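Local coordinates for nitroreductase-like family protein (Bacillus cereus, PDB 2I7H) that belongs to the nitroreductase-like family of flavoproteins and binds flavin mononucleotide in pockets built from both subunits of a dimer, at residues 13-18 against 124-128; 37-43 against 118-123; 89-95 against 162-166. One frame throughout, in Å; residues are numbered along the deposited sequence.

Interaction 1 (13-18 against 124-128); sequences VIKERR and QLLAW. With FMN (flavin mononucleotide), chain G.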
loop_
_atom_site.group_PDB
_atom_site.type_symbol
_atom_site.label_atom_id
_atom_site.label_comp_id
_atom_site.label_asym_id
_atom_site.label_seq_id
_atom_site.Cartn_x
_atom_site.Cartn_y
_atom_site.Cartn_z
ATOM N N VAL A 13 -11.468 -8.777 -7.168
ATOM C CA VAL A 13 -11.684 -7.516 -6.462
ATOM C C VAL A 13 -10.585 -6.486 -6.786
ATOM O O VAL A 13 -10.894 -5.327 -7.145
ATOM C CB VAL A 13 -11.791 -7.771 -4.938
ATOM C CG1 VAL A 13 -12.037 -6.486 -4.183
ATOM C CG2 VAL A 13 -12.928 -8.800 -4.660
ATOM N N ILE A 14 -9.320 -6.920 -6.688
ATOM C CA ILE A 14 -8.161 -6.070 -6.997
ATOM C C ILE A 14 -8.252 -5.472 -8.414
ATOM O O ILE A 14 -7.999 -4.287 -8.620
ATOM C CB ILE A 14 -6.818 -6.844 -6.826
ATOM C CG1 ILE A 14 -6.538 -7.086 -5.327
ATOM C CG2 ILE A 14 -5.691 -6.126 -7.527
ATOM C CD1 ILE A 14 -5.340 -7.952 -4.978
ATOM N N LYS A 15 -8.616 -6.294 -9.386
ATOM C CA LYS A 15 -8.694 -5.834 -10.774
ATOM C C LYS A 15 -9.973 -5.079 -11.141
ATOM O O LYS A 15 -9.985 -4.312 -12.117
ATOM C CB LYS A 15 -8.481 -6.996 -11.738
ATOM C CG LYS A 15 -7.170 -7.764 -11.514
ATOM C CD LYS A 15 -6.803 -8.602 -12.735
ATOM C CE LYS A 15 -7.965 -9.479 -13.194
ATOM N NZ LYS A 15 -8.140 -10.671 -12.315
ATOM N N GLU A 16 -11.035 -5.274 -10.372
ATOM C CA GLU A 16 -12.317 -4.665 -10.687
ATOM C C GLU A 16 -12.512 -3.337 -9.947
ATOM O O GLU A 16 -13.182 -2.446 -10.450
ATOM C CB GLU A 16 -13.465 -5.651 -10.420
ATOM C CG GLU A 16 -13.561 -6.783 -11.453
ATOM C CD GLU A 16 -14.643 -7.836 -11.142
ATOM O OE1 GLU A 16 -15.402 -7.666 -10.153
ATOM O OE2 GLU A 16 -14.746 -8.839 -11.902
ATOM N N ARG A 17 -11.918 -3.213 -8.761
ATOM C CA ARG A 17 -11.864 -1.941 -8.027
ATOM C C ARG A 17 -11.549 -0.763 -8.941
ATOM O O ARG A 17 -10.609 -0.806 -9.738
ATOM C CB ARG A 17 -10.809 -2.012 -6.895
ATOM C CG ARG A 17 -10.780 -0.803 -5.950
ATOM C CD ARG A 17 -9.331 -0.441 -5.467
ATOM N NE ARG A 17 -8.394 -0.241 -6.586
ATOM C CZ ARG A 17 -8.229 0.886 -7.296
ATOM N NH1 ARG A 17 -8.939 1.977 -7.041
ATOM N NH2 ARG A 17 -7.362 0.914 -8.315
ATOM N N ARG A 18 -12.373 0.273 -8.834
ATOM C CA ARG A 18 -12.155 1.532 -9.536
ATOM C C ARG A 18 -12.243 2.662 -8.529
ATOM O O ARG A 18 -13.030 2.595 -7.578
ATOM C CB ARG A 18 -13.236 1.776 -10.607
ATOM C CG ARG A 18 -13.402 0.726 -11.687
ATOM C CD ARG A 18 -12.371 0.900 -12.784
ATOM N NE ARG A 18 -11.285 -0.009 -12.465
ATOM C CZ ARG A 18 -11.147 -1.231 -12.969
ATOM N NH1 ARG A 18 -11.977 -1.699 -13.906
ATOM N NH2 ARG A 18 -10.145 -1.962 -12.543
ATOM N N GLN A 124 -9.708 -0.022 0.589
ATOM C CA GLN A 124 -10.328 0.204 -0.719
ATOM C C GLN A 124 -10.875 -1.104 -1.292
ATOM O O GLN A 124 -11.966 -1.118 -1.856
ATOM C CB GLN A 124 -9.340 0.851 -1.676
ATOM C CG GLN A 124 -9.032 2.348 -1.426
ATOM C CD GLN A 124 -8.331 2.945 -2.679
ATOM O OE1 GLN A 124 -7.424 2.328 -3.227
ATOM N NE2 GLN A 124 -8.786 4.087 -3.148
ATOM N N LEU A 125 -10.130 -2.193 -1.084
ATOM C CA LEU A 125 -10.516 -3.538 -1.505
ATOM C C LEU A 125 -11.717 -4.065 -0.724
ATOM O O LEU A 125 -12.707 -4.498 -1.295
ATOM C CB LEU A 125 -9.314 -4.498 -1.372
ATOM C CG LEU A 125 -8.157 -4.215 -2.317
ATOM C CD1 LEU A 125 -6.968 -5.182 -2.089
ATOM C CD2 LEU A 125 -8.654 -4.225 -3.760
ATOM N N LEU A 126 -11.613 -3.999 0.593
ATOM C CA LEU A 126 -12.713 -4.286 1.506
ATOM C C LEU A 126 -14.003 -3.537 1.175
ATOM O O LEU A 126 -15.089 -4.128 1.181
ATOM C CB LEU A 126 -12.268 -4.007 2.951
ATOM C CG LEU A 126 -11.180 -4.961 3.465
ATOM C CD1 LEU A 126 -10.399 -4.400 4.623
ATOM C CD2 LEU A 126 -11.764 -6.320 3.856
ATOM N N ALA A 127 -13.881 -2.241 0.896
ATOM C CA ALA A 127 -15.034 -1.423 0.554
ATOM C C ALA A 127 -15.628 -1.862 -0.788
ATOM O O ALA A 127 -16.834 -2.020 -0.913
ATOM C CB ALA A 127 -14.666 0.108 0.579
ATOM N N TRP A 128 -14.779 -2.085 -1.791
ATOM C CA TRP A 128 -15.259 -2.516 -3.115
ATOM C C TRP A 128 -16.139 -3.775 -3.018
ATOM O O TRP A 128 -17.138 -3.901 -3.725
ATOM C CB TRP A 128 -14.093 -2.778 -4.089
ATOM C CG TRP A 128 -14.591 -3.002 -5.465
ATOM C CD1 TRP A 128 -14.789 -4.211 -6.103
ATOM C CD2 TRP A 128 -15.047 -1.987 -6.373
ATOM N NE1 TRP A 128 -15.322 -3.997 -7.351
ATOM C CE2 TRP A 128 -15.488 -2.647 -7.548
ATOM C CE3 TRP A 128 -15.113 -0.577 -6.309
ATOM C CZ2 TRP A 128 -15.977 -1.944 -8.670
ATOM C CZ3 TRP A 128 -15.615 0.126 -7.411
ATOM C CH2 TRP A 128 -16.023 -0.572 -8.592
HETATM N N1 FMN G . -7.541 10.607 -7.797
HETATM C C2 FMN G . -8.035 11.908 -7.808
HETATM O O2 FMN G . -9.020 12.181 -8.490
HETATM N N3 FMN G . -7.421 12.889 -7.047
HETATM C C4 FMN G . -6.310 12.543 -6.287
HETATM O O4 FMN G . -5.591 13.408 -5.816
HETATM C C4A FMN G . -5.827 11.243 -6.283
HETATM N N5 FMN G . -4.717 10.942 -5.511
HETATM C C5A FMN G . -4.210 9.646 -5.510
HETATM C C6 FMN G . -3.103 9.407 -4.720
HETATM C C7 FMN G . -2.520 8.162 -4.622
HETATM C C7M FMN G . -1.510 7.958 -3.531
HETATM C C8 FMN G . -3.068 7.115 -5.358
HETATM C C8M FMN G . -2.493 5.737 -5.162
HETATM C C9 FMN G . -4.206 7.349 -6.173
HETATM C C9A FMN G . -4.797 8.623 -6.269
HETATM N N10 FMN G . -5.938 8.937 -7.067
HETATM C C10 FMN G . -6.443 10.248 -7.046
HETATM C "C1'" FMN G . -6.453 8.015 -8.156
HETATM C "C2'" FMN G . -5.711 8.254 -9.476
HETATM O "O2'" FMN G . -5.973 9.549 -9.935
HETATM C "C3'" FMN G . -5.906 7.247 -10.640
HETATM O "O3'" FMN G . -6.732 7.702 -11.694
HETATM C "C4'" FMN G . -6.470 5.900 -10.266
HETATM O "O4'" FMN G . -5.898 5.406 -9.082
HETATM C "C5'" FMN G . -6.218 4.943 -11.427
HETATM O "O5'" FMN G . -7.493 4.421 -11.752
HETATM P P FMN G . -8.235 3.409 -10.720
HETATM O O1P FMN G . -9.728 3.443 -10.988
HETATM O O2P FMN G . -7.697 2.035 -11.031
HETATM O O3P FMN G . -7.948 3.711 -9.253
#

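Interaction 2 (37-43 against 118-123); sequences LNDATWA and AFMQNF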
loop_
_atom_site.group_PDB
_atom_site.type_symbol
_atom_site.label_atom_id
_atom_site.label_comp_id
_atom_site.label_asym_id
_atom_site.label_seq_id
_atom_site.Cartn_x
_atom_site.Cartn_y
_atom_site.Cartn_z
ATOM N N LEU A 37 -12.652 -0.577 8.281
ATOM C CA LEU A 37 -11.379 -0.051 8.754
ATOM C C LEU A 37 -10.704 -1.037 9.695
ATOM O O LEU A 37 -9.490 -1.167 9.664
ATOM C CB LEU A 37 -11.540 1.282 9.469
ATOM C CG LEU A 37 -11.878 2.539 8.672
ATOM C CD1 LEU A 37 -12.592 3.612 9.584
ATOM C CD2 LEU A 37 -10.662 3.095 7.966
ATOM N N ASN A 38 -11.495 -1.723 10.525
ATOM C CA ASN A 38 -10.955 -2.724 11.435
ATOM C C ASN A 38 -10.353 -3.918 10.690
ATOM O O ASN A 38 -9.249 -4.371 11.025
ATOM C CB ASN A 38 -11.981 -3.157 12.486
ATOM C CG ASN A 38 -11.839 -2.388 13.769
ATOM O OD1 ASN A 38 -10.712 -2.083 14.179
ATOM N ND2 ASN A 38 -12.976 -2.059 14.427
ATOM N N ASP A 39 -11.053 -4.389 9.657
ATOM C CA ASP A 39 -10.485 -5.383 8.763
ATOM C C ASP A 39 -9.199 -4.907 8.082
ATOM O O ASP A 39 -8.250 -5.692 7.924
ATOM C CB ASP A 39 -11.509 -5.829 7.719
ATOM C CG ASP A 39 -12.647 -6.618 8.318
ATOM O OD1 ASP A 39 -12.556 -7.063 9.495
ATOM O OD2 ASP A 39 -13.663 -6.769 7.606
ATOM N N ALA A 40 -9.166 -3.623 7.695
ATOM C CA ALA A 40 -8.004 -3.044 7.002
ATOM C C ALA A 40 -6.772 -3.020 7.894
ATOM O O ALA A 40 -5.648 -3.016 7.378
ATOM C CB ALA A 40 -8.303 -1.607 6.435
ATOM N N THR A 41 -6.973 -3.005 9.222
ATOM C CA THR A 41 -5.838 -2.906 10.152
ATOM C C THR A 41 -4.899 -4.106 10.062
ATOM O O THR A 41 -3.792 -4.060 10.559
ATOM C CB THR A 41 -6.232 -2.619 11.642
ATOM O OG1 THR A 41 -7.045 -3.673 12.131
ATOM C CG2 THR A 41 -6.978 -1.281 11.791
ATOM N N TRP A 42 -5.315 -5.160 9.383
ATOM C CA TRP A 42 -4.458 -6.321 9.203
ATOM C C TRP A 42 -3.461 -6.078 8.080
ATOM O O TRP A 42 -3.055 -6.972 7.391
ATOM C CB TRP A 42 -5.310 -7.591 8.994
ATOM C CG TRP A 42 -5.960 -7.966 10.249
ATOM C CD1 TRP A 42 -7.189 -7.592 10.664
ATOM C CD2 TRP A 42 -5.378 -8.736 11.326
ATOM N NE1 TRP A 42 -7.434 -8.099 11.932
ATOM C CE2 TRP A 42 -6.333 -8.794 12.358
ATOM C CE3 TRP A 42 -4.148 -9.377 11.503
ATOM C CZ2 TRP A 42 -6.105 -9.484 13.563
ATOM C CZ3 TRP A 42 -3.917 -10.064 12.681
ATOM C CH2 TRP A 42 -4.886 -10.097 13.714
ATOM N N ALA A 43 -3.045 -4.843 7.913
ATOM C CA ALA A 43 -2.023 -4.492 6.942
ATOM C C ALA A 43 -0.667 -4.856 7.538
ATOM O O ALA A 43 -0.508 -4.821 8.760
ATOM C CB ALA A 43 -2.120 -2.989 6.633
ATOM N N ALA A 118 -0.644 0.445 2.706
ATOM C CA ALA A 118 -1.153 -0.916 2.681
ATOM C C ALA A 118 -2.548 -0.988 3.358
ATOM O O ALA A 118 -3.442 -1.648 2.844
ATOM C CB ALA A 118 -0.110 -1.961 3.356
ATOM N N PHE A 119 -2.696 -0.328 4.511
ATOM C CA PHE A 119 -3.975 -0.166 5.219
ATOM C C PHE A 119 -5.041 0.477 4.330
ATOM O O PHE A 119 -6.174 -0.008 4.274
ATOM C CB PHE A 119 -3.720 0.630 6.514
ATOM C CG PHE A 119 -4.948 1.178 7.187
ATOM C CD1 PHE A 119 -5.706 0.386 8.042
ATOM C CD2 PHE A 119 -5.277 2.526 7.049
ATOM C CE1 PHE A 119 -6.789 0.898 8.654
ATOM C CE2 PHE A 119 -6.360 3.046 7.650
ATOM C CZ PHE A 119 -7.144 2.244 8.457
HETATM N N MSE A 120 -4.672 1.524 3.588
HETATM C CA MSE A 120 -5.631 2.237 2.729
HETATM C C MSE A 120 -6.062 1.425 1.534
HETATM O O MSE A 120 -7.236 1.441 1.168
HETATM C CB MSE A 120 -5.095 3.604 2.266
HETATM C CG MSE A 120 -4.998 4.607 3.395
HETATM SE SE MSE A 120 -4.222 6.351 2.928
HETATM C CE MSE A 120 -5.679 7.078 1.924
ATOM N N GLN A 121 -5.104 0.732 0.931
ATOM C CA GLN A 121 -5.385 -0.175 -0.150
ATOM C C GLN A 121 -6.267 -1.350 0.305
ATOM O O GLN A 121 -7.230 -1.682 -0.376
ATOM C CB GLN A 121 -4.097 -0.674 -0.809
ATOM C CG GLN A 121 -4.328 -1.775 -1.852
ATOM C CD GLN A 121 -5.101 -1.336 -3.079
ATOM O OE1 GLN A 121 -5.286 -2.129 -4.014
ATOM N NE2 GLN A 121 -5.572 -0.100 -3.090
ATOM N N ASN A 122 -5.943 -1.941 1.465
ATOM C CA ASN A 122 -6.813 -2.937 2.092
ATOM C C ASN A 122 -8.227 -2.410 2.185
ATOM O O ASN A 122 -9.173 -3.086 1.813
ATOM C CB ASN A 122 -6.375 -3.209 3.525
ATOM C CG ASN A 122 -5.254 -4.199 3.637
ATOM O OD1 ASN A 122 -4.879 -4.894 2.692
ATOM N ND2 ASN A 122 -4.713 -4.282 4.838
ATOM N N PHE A 123 -8.355 -1.200 2.734
ATOM C CA PHE A 123 -9.654 -0.589 2.950
ATOM C C PHE A 123 -10.413 -0.453 1.634
ATOM O O PHE A 123 -11.608 -0.724 1.581
ATOM C CB PHE A 123 -9.540 0.798 3.579
ATOM C CG PHE A 123 -10.858 1.456 3.719
ATOM C CD1 PHE A 123 -11.694 1.161 4.828
ATOM C CD2 PHE A 123 -11.333 2.287 2.719
ATOM C CE1 PHE A 123 -12.934 1.744 4.915
ATOM C CE2 PHE A 123 -12.576 2.866 2.810
ATOM C CZ PHE A 123 -13.380 2.604 3.891
#

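Interaction 3 (89-95 against 162-166); sequences FLSTPAQ and ILHIG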
loop_
_atom_site.group_PDB
_atom_site.type_symbol
_atom_site.label_atom_id
_atom_site.label_comp_id
_atom_site.label_asym_id
_atom_site.label_seq_id
_atom_site.Cartn_x
_atom_site.Cartn_y
_atom_site.Cartn_z
ATOM N N PHE A 89 -17.955 17.787 -1.735
ATOM C CA PHE A 89 -17.723 17.168 -0.437
ATOM C C PHE A 89 -19.060 16.883 0.251
ATOM O O PHE A 89 -19.184 15.977 1.081
ATOM C CB PHE A 89 -16.905 18.120 0.450
ATOM C CG PHE A 89 -15.428 17.983 0.313
ATOM C CD1 PHE A 89 -14.805 18.157 -0.913
ATOM C CD2 PHE A 89 -14.638 17.733 1.436
ATOM C CE1 PHE A 89 -13.426 18.049 -1.035
ATOM C CE2 PHE A 89 -13.255 17.644 1.321
ATOM C CZ PHE A 89 -12.645 17.802 0.075
ATOM N N LEU A 90 -20.048 17.700 -0.073
ATOM C CA LEU A 90 -21.325 17.642 0.603
ATOM C C LEU A 90 -22.306 16.686 -0.084
ATOM O O LEU A 90 -23.381 16.384 0.462
ATOM C CB LEU A 90 -21.883 19.060 0.748
ATOM C CG LEU A 90 -21.601 19.753 2.094
ATOM C CD1 LEU A 90 -20.353 19.325 2.789
ATOM C CD2 LEU A 90 -21.615 21.255 1.980
ATOM N N SER A 91 -21.930 16.214 -1.279
ATOM C CA SER A 91 -22.652 15.127 -1.959
ATOM C C SER A 91 -21.796 13.872 -2.003
ATOM O O SER A 91 -21.948 13.016 -2.886
ATOM C CB SER A 91 -23.122 15.539 -3.366
ATOM O OG SER A 91 -22.103 16.231 -4.054
ATOM N N THR A 92 -20.874 13.790 -1.044
ATOM C CA THR A 92 -20.043 12.621 -0.811
ATOM C C THR A 92 -20.359 12.184 0.606
ATOM O O THR A 92 -20.160 12.962 1.538
ATOM C CB THR A 92 -18.549 12.963 -0.953
ATOM O OG1 THR A 92 -18.304 13.427 -2.283
ATOM C CG2 THR A 92 -17.652 11.752 -0.664
ATOM N N PRO A 93 -20.926 10.978 0.769
ATOM C CA PRO A 93 -21.365 10.508 2.097
ATOM C C PRO A 93 -20.337 10.556 3.248
ATOM O O PRO A 93 -20.715 10.822 4.387
ATOM C CB PRO A 93 -21.823 9.052 1.827
ATOM C CG PRO A 93 -22.238 9.055 0.440
ATOM C CD PRO A 93 -21.285 10.009 -0.281
ATOM N N ALA A 94 -19.075 10.262 2.970
ATOM C CA ALA A 94 -18.067 10.221 4.020
ATOM C C ALA A 94 -16.739 10.624 3.433
ATOM O O ALA A 94 -16.469 10.372 2.252
ATOM C CB ALA A 94 -17.986 8.805 4.659
ATOM N N GLN A 95 -15.942 11.310 4.248
ATOM C CA GLN A 95 -14.506 11.497 4.011
ATOM C C GLN A 95 -13.742 10.894 5.173
ATOM O O GLN A 95 -14.144 11.043 6.334
ATOM C CB GLN A 95 -14.127 12.973 3.895
ATOM C CG GLN A 95 -14.473 13.613 2.575
ATOM C CD GLN A 95 -15.841 14.266 2.573
ATOM O OE1 GLN A 95 -16.350 14.704 3.619
ATOM N NE2 GLN A 95 -16.444 14.360 1.377
ATOM N N ILE A 162 -6.903 11.442 1.721
ATOM C CA ILE A 162 -8.291 11.638 2.106
ATOM C C ILE A 162 -9.100 10.714 1.236
ATOM O O ILE A 162 -9.083 10.826 0.024
ATOM C CB ILE A 162 -8.771 13.105 1.992
ATOM C CG1 ILE A 162 -7.823 14.017 2.784
ATOM C CG2 ILE A 162 -10.278 13.219 2.449
ATOM C CD1 ILE A 162 -8.271 15.467 2.952
ATOM N N LEU A 163 -9.784 9.768 1.860
ATOM C CA LEU A 163 -10.627 8.849 1.120
ATOM C C LEU A 163 -12.047 9.393 1.061
ATOM O O LEU A 163 -12.622 9.716 2.089
ATOM C CB LEU A 163 -10.627 7.465 1.770
ATOM C CG LEU A 163 -9.357 6.639 1.811
ATOM C CD1 LEU A 163 -9.473 5.776 3.036
ATOM C CD2 LEU A 163 -9.234 5.792 0.530
ATOM N N HIS A 164 -12.582 9.505 -0.151
ATOM C CA HIS A 164 -13.960 9.950 -0.394
ATOM C C HIS A 164 -14.775 8.722 -0.757
ATOM O O HIS A 164 -14.385 7.956 -1.616
ATOM C CB HIS A 164 -14.008 11.000 -1.494
ATOM C CG HIS A 164 -13.383 12.303 -1.089
ATOM N ND1 HIS A 164 -14.107 13.466 -0.958
ATOM C CD2 HIS A 164 -12.101 12.623 -0.777
ATOM C CE1 HIS A 164 -13.300 14.453 -0.605
ATOM N NE2 HIS A 164 -12.080 13.964 -0.481
ATOM N N ILE A 165 -15.884 8.522 -0.068
ATOM C CA ILE A 165 -16.516 7.209 -0.017
ATOM C C ILE A 165 -18.024 7.318 -0.161
ATOM O O ILE A 165 -18.640 8.209 0.404
ATOM C CB ILE A 165 -16.232 6.511 1.341
ATOM C CG1 ILE A 165 -14.739 6.505 1.648
ATOM C CG2 ILE A 165 -16.818 5.089 1.375
ATOM C CD1 ILE A 165 -14.410 6.503 3.144
ATOM N N GLY A 166 -18.611 6.386 -0.901
ATOM C CA GLY A 166 -20.062 6.218 -0.913
ATOM C C GLY A 166 -20.488 5.199 -1.942
ATOM O O GLY A 166 -19.662 4.697 -2.717
#

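Interaction 1 (13-18 against 124-128)
Trp128 and Arg17 meet because both side chains leave the backbone with CG turned away from their own N: the chi1 of -171° in Trp128 lays the indole beneath the end of helix 10-16, and the -173° of Arg17 sends its chain past Gln124. The CA of Arg17 sits over one face of the indole, 3.7 Å from the centroid of the Trp128 five-membered ring, a CH-pi contact only 16° off the normal. The N of Arg18 lies over the same face, 3.5 Å from Trp128 CZ3, so a broad flat ring suits this point where the helix gives way to loop. One turn back on helix 106-129, Leu125 packs its branched end against helix 10-16, with CD2 3.8 Å from Ile14 CA, while Val13 CG1 touches Trp128 CD1. Arg17 bends at chi2 and chi3, carrying CD to 4.0 Å from Gln124 CB and its guanidinium to the phosphate of flavin mononucleotide. Arg17 NH1 and NH2 each donate to O3P at 3.0 Å, with a weak third bond from NH2 to O2P. Apolar packing therefore fixes the root of a buried arginine whose positive charge probably offsets the negative charge of the phosphate.

Interaction 2 (37-43 against 118-123)
Phe119 and Leu37 cross at a slant where helix 30-40 and the residues after it pack on helix 106-129. The CD2 methyl of Leu37 lies 3.7 Å from CZ of Phe119 and reaches Phe123 CD1 on the next turn, so one branched leucine packs against two aromatic rings. Phe119 turns its edge toward the backbone of 37-43: its CE1 is 3.5 Å from Leu37 O, and Thr41 N lies in the ring plane. Thr41 runs alongside this ring, pointing the same way, with CG2 3.8 Å from Phe119 CE1. Small residues suit the close approach of the backbones: Ala40 CB is 3.4 Å from Phe119 O, and Ala43 CB, in the loop that follows, is 3.5 Å from Phe119 N. With its CG beside the backbone N (chi1 -83°), Asn122 sends ND2 to Ala40 O, a bond of 3.0 Å and 163° at the hydrogen. The acceptor lies nearly in the amide plane of Asn122, whereas the donor is tilted 25° from the carbonyl plane of Ala40. Thr41 O and Ala43 O bind Arg177 of the second subunit, a residue of a flavin mononucleotide pocket. A single side-chain amide thus satisfies the carbonyl of the buried Ala40 within a largely apolar interface.

Interaction 3 (89-95 against 162-166)
Ile165 N donates to Ala94 O at 3.0 Å, and Ala94 N returns a weak bond of 3.3 Å to Ile165 O, making these two residues an antiparallel hydrogen-bonded pair. Gln95 and His164 follow as a non-hydrogen-bonded pair, beside which Gln95 CA makes a CA-H...O contact with Leu163 O at 3.2 Å. The side-chain amide of Gln95 folds back to the helix end: NE2 donates to Phe89 O, 3.2 Å away and almost straight at 173°, on a lone pair in the carbonyl plane. Chi1 (-77°) sets the methylene CG over one face of the imidazole, 3.7 Å from the His164 ring centroid, and a bend at chi2 then turns the amide toward Phe89 O. Glutamine suits the place by pairing a polar end with an aliphatic stem. The edge of the same imidazole points at Phe89 in a T-shaped stack with planes at 87°, His164 CE1 lying 3.5 Å from Phe89 CZ. Thr92 CG2 comes at the edge of the His164 ring and touches CB, while its hydroxyl bonds Arg88 O. Beyond it, Pro93 CD rests against Ile165 O, and Pro93 CG lies 3.8 Å from Gly166 CA, where the lack of a side chain leaves room for the proline ring. Ala94 and Ile165 point to the opposite sheet face from His164. Phe89 and Gln95 pack on helix 62-71, while Leu163 and Ile165 meet helix 106-129. Strand 94-101 runs between 53-58 and 157-167, and 157-167 in turn pairs with 132-137, so this contact joins two central strands and ties the end of helix 75-90 to them.

How the interactions relate
Helix 106-129 connects the three contacts. Interactions 1 and 2 use successive parts of it, with centres about 12 Å apart, and meet where Leu126 CD1 lies 3.4 Å from Ala40 N. Interaction 3 is farther off, its centre about 17 Å from that of interaction 1 and 18 Å from that of interaction 2, but Leu163 reaches the helix, meeting Met120, Phe123 and Gln124. Interaction 1 supplies Arg17 to the phosphate of flavin mononucleotide, whereas the 37-43 segment of interaction 2 leads into Pro44, Asn45 and His46, which line a flavin mononucleotide pocket; the flavin mononucleotide bound by Arg17 also receives hydrogen bonds from Asn45 and His46 of the second subunit.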